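Local atomic coordinates of pectate lyase 1 (Juniperus ashei, PDB entry 1PXZ), a protein that shows low pectate lyase activity, cleaving the galacturonan of pectin by calcium-dependent elimination, and acts as a major pollen allergen. Residues L21-T32 and V158-N166. Sequence-based numbering, arbitrary orientation.
Sequences LADCAVGFGSST and VTNAWIDHN
Trp162 is held by the 21-32 loop in a largely apolar, buried contact on the outer face of the parallel beta-helix, where the loop between helix 5-9 and strand 39-43 packs against strand 161-164. The evidence is clearest over the indole. Ala25 CB sits 3.6 Å from the centroid of the six-membered ring of Trp162 and only 7° off its normal, a CH-pi contact over the centre of one face. The opposite face is backed by Asp164 CB, from the same strand, offset toward the rim. At the ring edge and in its plane lies Leu21 O, 3.3 Å from Trp162 CZ3, while Leu21 CD1 approaches Trp162 CH2 at 3.8 Å. With CG anti to the backbone N (chi1 -175°), Trp162 extends outward from the strand and places its six-membered ring against residues 21-25, whose first three form a 3-10 turn and which the Cys24-Cys7 disulfide ties to the N-terminal helix.

Further along, Thr32 rests on the strand: its CG2 comes within 3.5 Å of Asn160 O and 4.0 Å of Trp162 CB. Its hydroxyl turns back to donate to Gly29 O (OG1 to O 2.8 Å), tilted 25° from the carbonyl plane. Thr32 N reaches the same oxygen from the same face, closing the type I turn 29-32. Between the segments, one water donates to Phe28 O and to Asn160 OD1, the latter at 2.7 Å, and accepts from Ser31 N.

No direct hydrogen bond joins the two segments; Trp162 NE1 is instead bonded to Ser188 on the neighbouring strand 185-195. The direct part of the contact is therefore mostly van der Waals and CH-pi, with the polar link at the Asn160 end made through this water, and the carbonyl at the indole's C-H edge probably adds a modest electrostatic attraction.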
loop_
_atom_site.group_PDB
_atom_site.type_symbol
_atom_site.label_atom_id
_atom_site.label_comp_id
_atom_site.label_asym_id
_atom_site.label_seq_id
_atom_site.Cartn_x
_atom_site.Cartn_y
_atom_site.Cartn_z
ATOM N N LEU A 21 14.167 -10.249 4.035
ATOM C CA LEU A 21 13.269 -9.143 3.676
ATOM C C LEU A 21 12.647 -8.480 4.889
ATOM O O LEU A 21 12.526 -7.256 4.980
ATOM C CB LEU A 21 12.169 -9.682 2.743
ATOM C CG LEU A 21 11.116 -8.664 2.300
ATOM C CD1 LEU A 21 11.720 -7.629 1.363
ATOM C CD2 LEU A 21 9.928 -9.370 1.663
ATOM N N ALA A 22 12.247 -9.280 5.876
ATOM C CA ALA A 22 11.504 -8.721 6.996
ATOM C C ALA A 22 12.376 -7.830 7.887
ATOM O O ALA A 22 11.837 -7.092 8.708
ATOM C CB ALA A 22 10.867 -9.827 7.832
ATOM N N ASP A 23 13.688 -7.866 7.734
ATOM C CA ASP A 23 14.546 -6.997 8.540
ATOM C C ASP A 23 14.705 -5.620 7.917
ATOM O O ASP A 23 15.454 -4.786 8.433
ATOM C CB ASP A 23 15.956 -7.585 8.682
ATOM C CG ASP A 23 15.970 -8.943 9.359
ATOM O OD1 ASP A 23 15.038 -9.216 10.136
ATOM O OD2 ASP A 23 16.904 -9.733 9.107
ATOM N N CYS A 24 14.051 -5.340 6.796
ATOM C CA CYS A 24 14.474 -4.200 5.982
ATOM C C CYS A 24 13.414 -3.135 5.795
ATOM O O CYS A 24 13.634 -2.199 5.002
ATOM C CB CYS A 24 14.912 -4.750 4.612
ATOM S SG CYS A 24 16.353 -5.861 4.759
ATOM N N ALA A 25 12.298 -3.237 6.494
ATOM C CA ALA A 25 11.268 -2.205 6.351
ATOM C C ALA A 25 11.729 -0.887 6.986
ATOM O O ALA A 25 12.438 -0.922 7.996
ATOM C CB ALA A 25 9.962 -2.672 6.982
ATOM N N VAL A 26 11.326 0.226 6.398
ATOM C CA VAL A 26 11.606 1.577 6.877
ATOM C C VAL A 26 10.275 2.321 7.021
ATOM O O VAL A 26 9.233 1.856 6.546
ATOM C CB VAL A 26 12.570 2.402 6.005
ATOM C CG1 VAL A 26 13.900 1.653 5.848
ATOM C CG2 VAL A 26 12.007 2.727 4.633
ATOM N N GLY A 27 10.298 3.477 7.705
ATOM C CA GLY A 27 9.051 4.223 7.807
ATOM C C GLY A 27 8.183 3.697 8.930
ATOM O O GLY A 27 8.659 2.915 9.752
ATOM N N PHE A 28 6.936 4.125 8.930
ATOM C CA PHE A 28 6.072 3.788 10.035
ATOM C C PHE A 28 5.747 2.301 10.111
ATOM O O PHE A 28 5.366 1.835 11.188
ATOM C CB PHE A 28 4.782 4.607 9.941
ATOM C CG PHE A 28 4.985 6.097 10.220
ATOM C CD1 PHE A 28 5.518 6.508 11.421
ATOM C CD2 PHE A 28 4.641 7.026 9.258
ATOM C CE1 PHE A 28 5.723 7.855 11.692
ATOM C CE2 PHE A 28 4.842 8.378 9.525
ATOM C CZ PHE A 28 5.372 8.778 10.724
ATOM N N GLY A 29 5.879 1.552 9.008
ATOM C CA GLY A 29 5.614 0.118 9.173
ATOM C C GLY A 29 6.889 -0.651 9.437
ATOM O O GLY A 29 6.951 -1.865 9.183
ATOM N N SER A 30 7.941 -0.006 9.954
ATOM C CA SER A 30 9.212 -0.705 10.089
ATOM C C SER A 30 9.193 -1.865 11.084
ATOM O O SER A 30 10.089 -2.719 10.986
ATOM C CB SER A 30 10.347 0.252 10.539
ATOM O OG SER A 30 10.101 0.562 11.906
ATOM N N SER A 31 8.248 -1.933 12.002
ATOM C CA SER A 31 8.154 -2.995 12.999
ATOM C C SER A 31 7.443 -4.230 12.457
ATOM O O SER A 31 7.355 -5.238 13.166
ATOM C CB SER A 31 7.371 -2.541 14.251
ATOM O OG SER A 31 8.163 -1.585 14.946
ATOM N N THR A 32 6.941 -4.125 11.230
ATOM C CA THR A 32 6.219 -5.262 10.645
ATOM C C THR A 32 7.086 -6.507 10.588
ATOM O O THR A 32 8.172 -6.485 10.013
ATOM C CB THR A 32 5.740 -4.897 9.223
ATOM O OG1 THR A 32 4.922 -3.719 9.300
ATOM C CG2 THR A 32 4.850 -5.990 8.680
ATOM N N VAL A 158 -5.914 -2.130 11.184
ATOM C CA VAL A 158 -4.663 -2.870 11.057
ATOM C C VAL A 158 -3.462 -2.112 11.586
ATOM O O VAL A 158 -3.335 -0.898 11.366
ATOM C CB VAL A 158 -4.413 -3.196 9.557
ATOM C CG1 VAL A 158 -3.038 -3.809 9.382
ATOM C CG2 VAL A 158 -5.522 -4.106 9.057
ATOM N N THR A 159 -2.533 -2.769 12.289
ATOM C CA THR A 159 -1.312 -2.036 12.657
ATOM C C THR A 159 -0.094 -2.846 12.252
ATOM O O THR A 159 -0.093 -4.088 12.224
ATOM C CB THR A 159 -1.229 -1.687 14.156
ATOM O OG1 THR A 159 -1.084 -2.910 14.893
ATOM C CG2 THR A 159 -2.500 -1.028 14.666
ATOM N N ASN A 160 0.974 -2.143 11.901
ATOM C CA ASN A 160 2.226 -2.815 11.571
ATOM C C ASN A 160 2.012 -3.636 10.307
ATOM O O ASN A 160 1.965 -4.859 10.361
ATOM C CB ASN A 160 2.700 -3.714 12.719
ATOM C CG ASN A 160 3.141 -2.870 13.902
ATOM O OD1 ASN A 160 3.793 -1.845 13.698
ATOM N ND2 ASN A 160 2.789 -3.286 15.104
ATOM N N ALA A 161 1.878 -2.955 9.176
ATOM C CA ALA A 161 1.727 -3.699 7.926
ATOM C C ALA A 161 2.621 -3.085 6.859
ATOM O O ALA A 161 2.919 -1.885 6.930
ATOM C CB ALA A 161 0.271 -3.714 7.478
ATOM N N TRP A 162 3.052 -3.899 5.905
ATOM C CA TRP A 162 4.022 -3.449 4.908
ATOM C C TRP A 162 3.559 -3.977 3.548
ATOM O O TRP A 162 3.483 -5.193 3.393
ATOM C CB TRP A 162 5.400 -3.959 5.276
ATOM C CG TRP A 162 6.551 -3.508 4.439
ATOM C CD1 TRP A 162 6.617 -2.404 3.617
ATOM C CD2 TRP A 162 7.819 -4.158 4.349
ATOM N NE1 TRP A 162 7.868 -2.355 3.027
ATOM C CE2 TRP A 162 8.619 -3.421 3.460
ATOM C CE3 TRP A 162 8.336 -5.321 4.953
ATOM C CZ2 TRP A 162 9.925 -3.801 3.154
ATOM C CZ3 TRP A 162 9.641 -5.688 4.640
ATOM C CH2 TRP A 162 10.419 -4.942 3.756
ATOM N N ILE A 163 3.262 -3.050 2.656
ATOM C CA ILE A 163 2.858 -3.424 1.285
ATOM C C ILE A 163 3.999 -3.050 0.351
ATOM O O ILE A 163 4.216 -1.849 0.153
ATOM C CB ILE A 163 1.542 -2.720 0.966
ATOM C CG1 ILE A 163 0.429 -3.126 1.965
ATOM C CG2 ILE A 163 1.081 -2.935 -0.471
ATOM C CD1 ILE A 163 -0.724 -2.145 1.814
ATOM N N ASP A 164 4.717 -4.034 -0.195
ATOM C CA ASP A 164 6.002 -3.775 -0.832
ATOM C C ASP A 164 6.196 -4.512 -2.148
ATOM O O ASP A 164 5.948 -5.724 -2.208
ATOM C CB ASP A 164 7.111 -4.216 0.142
ATOM C CG ASP A 164 8.512 -3.911 -0.318
ATOM O OD1 ASP A 164 8.916 -2.728 -0.437
ATOM O OD2 ASP A 164 9.234 -4.894 -0.573
ATOM N N HIS A 165 6.670 -3.784 -3.163
ATOM C CA HIS A 165 6.986 -4.382 -4.453
ATOM C C HIS A 165 5.810 -5.133 -5.066
ATOM O O HIS A 165 6.036 -6.168 -5.709
ATOM C CB HIS A 165 8.187 -5.332 -4.288
ATOM C CG HIS A 165 9.528 -4.651 -4.439
ATOM N ND1 HIS A 165 9.965 -4.113 -5.623
ATOM C CD2 HIS A 165 10.523 -4.416 -3.555
ATOM C CE1 HIS A 165 11.174 -3.582 -5.473
ATOM N NE2 HIS A 165 11.547 -3.750 -4.207
ATOM N N ASN A 166 4.585 -4.648 -4.928
ATOM C CA ASN A 166 3.483 -5.236 -5.696
ATOM C C ASN A 166 3.214 -4.462 -6.965
ATOM O O ASN A 166 3.514 -3.275 -7.031
ATOM C CB ASN A 166 2.210 -5.248 -4.850
ATOM C CG ASN A 166 2.529 -6.012 -3.565
ATOM O OD1 ASN A 166 2.715 -7.228 -3.640
ATOM N ND2 ASN A 166 2.620 -5.317 -2.454
HETATM O O HOH W 1 5.721 -0.655 12.242
#